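Tlr1174 protein (Synechococcus elongatus, PDB 2OZT) catalyses the dehydration of 2-succinyl-6-hydroxy-2,4-cyclohexadiene-1-carboxylate to 2-succinylbenzoate, a divalent-metal-dependent step on the route to phylloquinone. Local coordinates at residues E12-P17 with R26-I31; S209-V214 with R236-F241. All blocks are in the same frame, centred on the assembly; numbering follows the deposited sequence.

Interaction 1: E12-P17 with R26-I31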
# COMPACT_ATOMS: atom_id res chain seq x y z
N GLU A 12 -0.53 -15.10 10.64
CA GLU A 12 -1.80 -15.48 10.01
C GLU A 12 -1.58 -16.07 8.61
O GLU A 12 -1.02 -15.43 7.73
CB GLU A 12 -2.71 -14.24 9.94
CG GLU A 12 -4.10 -14.50 9.44
CD GLU A 12 -4.92 -13.25 9.30
OE1 GLU A 12 -4.77 -12.32 10.15
OE2 GLU A 12 -5.74 -13.21 8.35
N PRO A 13 -2.00 -17.33 8.40
CA PRO A 13 -1.88 -17.86 7.05
C PRO A 13 -2.63 -17.03 6.00
O PRO A 13 -3.73 -16.51 6.26
CB PRO A 13 -2.52 -19.26 7.18
CG PRO A 13 -2.25 -19.62 8.65
CD PRO A 13 -2.52 -18.33 9.35
N LEU A 14 -2.06 -16.92 4.80
CA LEU A 14 -2.75 -16.22 3.72
C LEU A 14 -3.92 -17.10 3.29
O LEU A 14 -3.89 -18.33 3.53
CB LEU A 14 -1.80 -15.94 2.56
CG LEU A 14 -0.64 -14.95 2.84
CD1 LEU A 14 0.21 -14.71 1.60
CD2 LEU A 14 -1.21 -13.59 3.33
N GLN A 15 -4.94 -16.51 2.67
CA GLN A 15 -6.09 -17.30 2.21
C GLN A 15 -5.68 -18.23 1.06
O GLN A 15 -6.24 -19.32 0.90
CB GLN A 15 -7.24 -16.38 1.78
CG GLN A 15 -8.43 -17.16 1.23
CD GLN A 15 -9.70 -16.33 1.09
OE1 GLN A 15 -10.69 -16.59 1.77
NE2 GLN A 15 -9.67 -15.33 0.21
N GLU A 16 -4.74 -17.77 0.26
CA GLU A 16 -4.04 -18.63 -0.67
C GLU A 16 -2.65 -18.06 -0.87
O GLU A 16 -2.42 -16.88 -0.60
CB GLU A 16 -4.83 -18.80 -2.00
CG GLU A 16 -5.04 -17.51 -2.79
CD GLU A 16 -5.91 -17.74 -4.02
OE1 GLU A 16 -5.46 -18.47 -4.91
OE2 GLU A 16 -7.02 -17.17 -4.11
N PRO A 17 -1.70 -18.91 -1.29
CA PRO A 17 -0.32 -18.47 -1.39
C PRO A 17 -0.15 -17.37 -2.42
O PRO A 17 -0.89 -17.34 -3.41
CB PRO A 17 0.44 -19.73 -1.84
CG PRO A 17 -0.61 -20.64 -2.40
CD PRO A 17 -1.87 -20.33 -1.66
N ARG A 26 3.38 -17.45 2.26
CA ARG A 26 2.32 -18.33 2.82
C ARG A 26 1.60 -17.80 4.07
O ARG A 26 0.56 -18.32 4.48
CB ARG A 26 2.89 -19.73 3.07
CG ARG A 26 3.33 -20.37 1.76
CD ARG A 26 4.13 -21.66 1.95
NE ARG A 26 4.71 -22.09 0.67
CZ ARG A 26 4.01 -22.59 -0.35
NH1 ARG A 26 2.68 -22.74 -0.26
NH2 ARG A 26 4.63 -22.93 -1.47
N SER A 27 2.13 -16.73 4.65
CA SER A 27 1.57 -16.20 5.87
C SER A 27 2.03 -14.75 5.98
O SER A 27 2.93 -14.32 5.25
CB SER A 27 2.10 -16.98 7.08
OG SER A 27 3.47 -16.73 7.27
N ARG A 28 1.36 -14.01 6.86
CA ARG A 28 1.79 -12.65 7.27
C ARG A 28 1.86 -12.63 8.78
O ARG A 28 0.99 -13.18 9.42
CB ARG A 28 0.80 -11.57 6.81
CG ARG A 28 1.01 -11.12 5.36
CD ARG A 28 2.20 -10.21 5.33
NE ARG A 28 1.89 -8.80 5.61
CZ ARG A 28 2.72 -7.95 6.24
NH1 ARG A 28 2.38 -6.65 6.29
NH2 ARG A 28 3.83 -8.38 6.83
N SER A 29 2.87 -11.94 9.31
CA SER A 29 3.04 -11.79 10.77
C SER A 29 3.06 -10.31 11.10
O SER A 29 3.33 -9.46 10.24
CB SER A 29 4.34 -12.44 11.21
OG SER A 29 4.26 -13.85 10.99
N GLY A 30 2.79 -10.00 12.37
CA GLY A 30 2.84 -8.59 12.83
C GLY A 30 2.56 -8.54 14.30
O GLY A 30 2.59 -9.57 14.99
N ILE A 31 2.30 -7.32 14.77
CA ILE A 31 2.00 -7.08 16.18
C ILE A 31 0.71 -6.32 16.27
O ILE A 31 0.48 -5.35 15.50
CB ILE A 31 3.09 -6.22 16.76
CG1 ILE A 31 4.40 -7.01 16.93
CG2 ILE A 31 2.67 -5.64 18.12
CD1 ILE A 31 5.60 -6.06 17.11
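R26 meets the 12-17 segment at two points. Its carbonyl O accepts the amide of L14 at 3.0 Å (N to O), an almost straight bond at 172° although the donor sits above the carbonyl plane, and its guanidinium NH1 lies obliquely near P17 CB at 4.1 Å. The side chain runs extended from CG to NE, carrying the charged group to the proline ring. P13 CA and S27 CA come to 4.0 Å, the shortest CA-CA spacing here, in an antiparallel non-hydrogen-bonded pair; S27 CA also makes a C-H contact of 3.3 Å to E12 O. This pairing belongs to the hairpin of strands 3-20 and 23-36 in the N-terminal, enolase-type capping domain. R28 and E12 form an antiparallel hydrogen-bonded pair: E12 N reaches R28 O at 2.7 Å, and R28 N returns to E12 O at 2.9 Å. The side chains of L14 and R28 meet at a slant, L14 CD2 touching R28 CG at 3.9 Å. With chi2 at -77° and chi3 also bent, the R28 chain folds away from strand 12-14, and its guanidinium donates to the carbonyls of A48, P49, A273 and L274. E12 OE1 forms a salt bridge with R304.

Interaction 2: S209-V214 with R236-F241; sequences SLAQTV and RGWPGF
A211 CB presses against the six-membered ring of W238, 3.5 Å from CZ3 and nearly as close to CH2, meeting the indole obliquely. P239 meets the same methyl at about a right angle to the indole contact, its CG 3.8 Å from A211 CB. The proline also packs on the indole, P239 CD and G240 N lying over one face. A chi1 of -180° sets W238 CG anti to the backbone N, and NE1 donates to F241 O at 3.0 Å, a bond bent to 148° that ties the ring's rotation to the loop's own backbone. An alanine in place of W238 is likely to open a gap beneath A211 and leave F241 O without this donor. The solvent side is looser: no direct hydrogen bond joins the segments, and Q212 NE2 stays 4.5 Å from R236 O. Water bridges this margin, one molecule linking Q212 NE2 (2.7 Å) to G237 O, a second joining R236 O to the same NE2 by a weak bond. G237, at phi 77°, ends helix 227-235 in a Schellman motif before strand 241-244. Packing of helix 204-213 against this helix-to-strand connection is an arrangement of the beta/alpha barrel of the enolase superfamily.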
# COMPACT_ATOMS: atom_id res chain seq x y z
N SER A 209 14.80 9.97 -15.03
CA SER A 209 14.94 10.43 -16.41
C SER A 209 13.78 9.94 -17.30
O SER A 209 13.23 10.70 -18.08
CB SER A 209 16.27 9.96 -17.01
OG SER A 209 16.33 10.44 -18.33
N LEU A 210 13.38 8.68 -17.13
CA LEU A 210 12.21 8.19 -17.86
C LEU A 210 10.97 9.02 -17.51
O LEU A 210 10.25 9.46 -18.38
CB LEU A 210 11.93 6.72 -17.52
CG LEU A 210 12.80 5.67 -18.22
CD1 LEU A 210 12.53 4.30 -17.58
CD2 LEU A 210 12.55 5.67 -19.74
N ALA A 211 10.71 9.22 -16.22
CA ALA A 211 9.50 9.96 -15.90
C ALA A 211 9.49 11.36 -16.50
O ALA A 211 8.44 11.89 -16.84
CB ALA A 211 9.35 10.05 -14.43
N GLN A 212 10.68 11.96 -16.56
CA GLN A 212 10.82 13.33 -17.08
C GLN A 212 10.75 13.41 -18.61
O GLN A 212 10.66 14.51 -19.16
CB GLN A 212 12.16 13.92 -16.60
CG GLN A 212 12.17 14.17 -15.08
CD GLN A 212 13.58 14.45 -14.54
OE1 GLN A 212 14.57 13.98 -15.10
NE2 GLN A 212 13.66 15.15 -13.44
N THR A 213 10.74 12.28 -19.29
CA THR A 213 10.83 12.34 -20.75
C THR A 213 9.75 11.59 -21.50
O THR A 213 9.43 11.95 -22.64
CB THR A 213 12.18 11.80 -21.24
OG1 THR A 213 12.38 10.47 -20.75
CG2 THR A 213 13.32 12.68 -20.76
N VAL A 214 9.18 10.55 -20.90
CA VAL A 214 8.18 9.76 -21.63
C VAL A 214 6.77 10.30 -21.47
O VAL A 214 6.49 11.00 -20.49
CB VAL A 214 8.22 8.26 -21.25
CG1 VAL A 214 9.63 7.71 -21.40
CG2 VAL A 214 7.76 8.06 -19.78
N ARG A 236 13.62 15.29 -5.33
CA ARG A 236 14.17 15.04 -6.67
C ARG A 236 13.27 15.57 -7.79
O ARG A 236 13.62 15.46 -8.98
CB ARG A 236 14.35 13.53 -6.90
CG ARG A 236 15.62 12.99 -6.28
CD ARG A 236 15.63 11.44 -6.24
NE ARG A 236 16.88 10.97 -5.68
CZ ARG A 236 17.13 9.72 -5.31
NH1 ARG A 236 16.21 8.76 -5.44
NH2 ARG A 236 18.33 9.42 -4.82
N GLY A 237 12.10 16.09 -7.47
CA GLY A 237 11.19 16.55 -8.50
C GLY A 237 10.44 15.45 -9.21
O GLY A 237 10.12 15.58 -10.39
N TRP A 238 10.13 14.36 -8.51
CA TRP A 238 9.38 13.27 -9.16
C TRP A 238 8.09 13.82 -9.74
O TRP A 238 7.31 14.40 -9.01
CB TRP A 238 9.07 12.19 -8.15
CG TRP A 238 8.31 11.02 -8.75
CD1 TRP A 238 7.01 10.66 -8.47
CD2 TRP A 238 8.80 10.09 -9.71
NE1 TRP A 238 6.67 9.54 -9.19
CE2 TRP A 238 7.75 9.19 -9.98
CE3 TRP A 238 10.02 9.93 -10.37
CZ2 TRP A 238 7.89 8.11 -10.88
CZ3 TRP A 238 10.16 8.87 -11.29
CH2 TRP A 238 9.11 7.95 -11.51
N PRO A 239 7.85 13.66 -11.06
CA PRO A 239 6.62 14.22 -11.61
C PRO A 239 5.44 13.25 -11.69
O PRO A 239 4.34 13.65 -12.07
CB PRO A 239 7.01 14.54 -13.07
CG PRO A 239 7.99 13.44 -13.39
CD PRO A 239 8.77 13.17 -12.13
N GLY A 240 5.67 11.99 -11.33
CA GLY A 240 4.65 10.97 -11.41
C GLY A 240 3.90 10.69 -10.12
O GLY A 240 3.70 11.59 -9.27
N PHE A 241 3.42 9.46 -10.05
CA PHE A 241 2.60 9.04 -8.92
C PHE A 241 3.40 8.33 -7.83
O PHE A 241 4.50 7.83 -8.04
CB PHE A 241 1.50 8.09 -9.38
CG PHE A 241 0.46 8.75 -10.23
CD1 PHE A 241 -0.74 9.19 -9.72
CD2 PHE A 241 0.71 8.93 -11.60
CE1 PHE A 241 -1.67 9.83 -10.54
CE2 PHE A 241 -0.23 9.52 -12.43
CZ PHE A 241 -1.42 9.99 -11.90
O HOH W 1 11.62 16.68 -12.45
O HOH W 2 15.16 16.48 -11.13

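Overall arrangement
Interaction 1 comes first along the chain and closes before interaction 2 opens; their centres lie 35 Å apart, on opposite sides of the chain's centre, and their nearest atoms remain about 20 Å from each other. They share no sheet. Residues 12-17 and 26-31 belong to the antiparallel sheet of the N-terminal domain, whereas 209-214 and 236-241 flank strand 218-220 in sequence and belong to the barrel domain with its parallel strands. The distances are consistent with an active site between the two domains: the side chain of R28 is about 9 Å from that of K245, the predicted proton acceptor, and the side chain of W238 about 9 Å from those of metal ligands E196 and D221. The two contacts thus sample the cap and barrel of a single monomer.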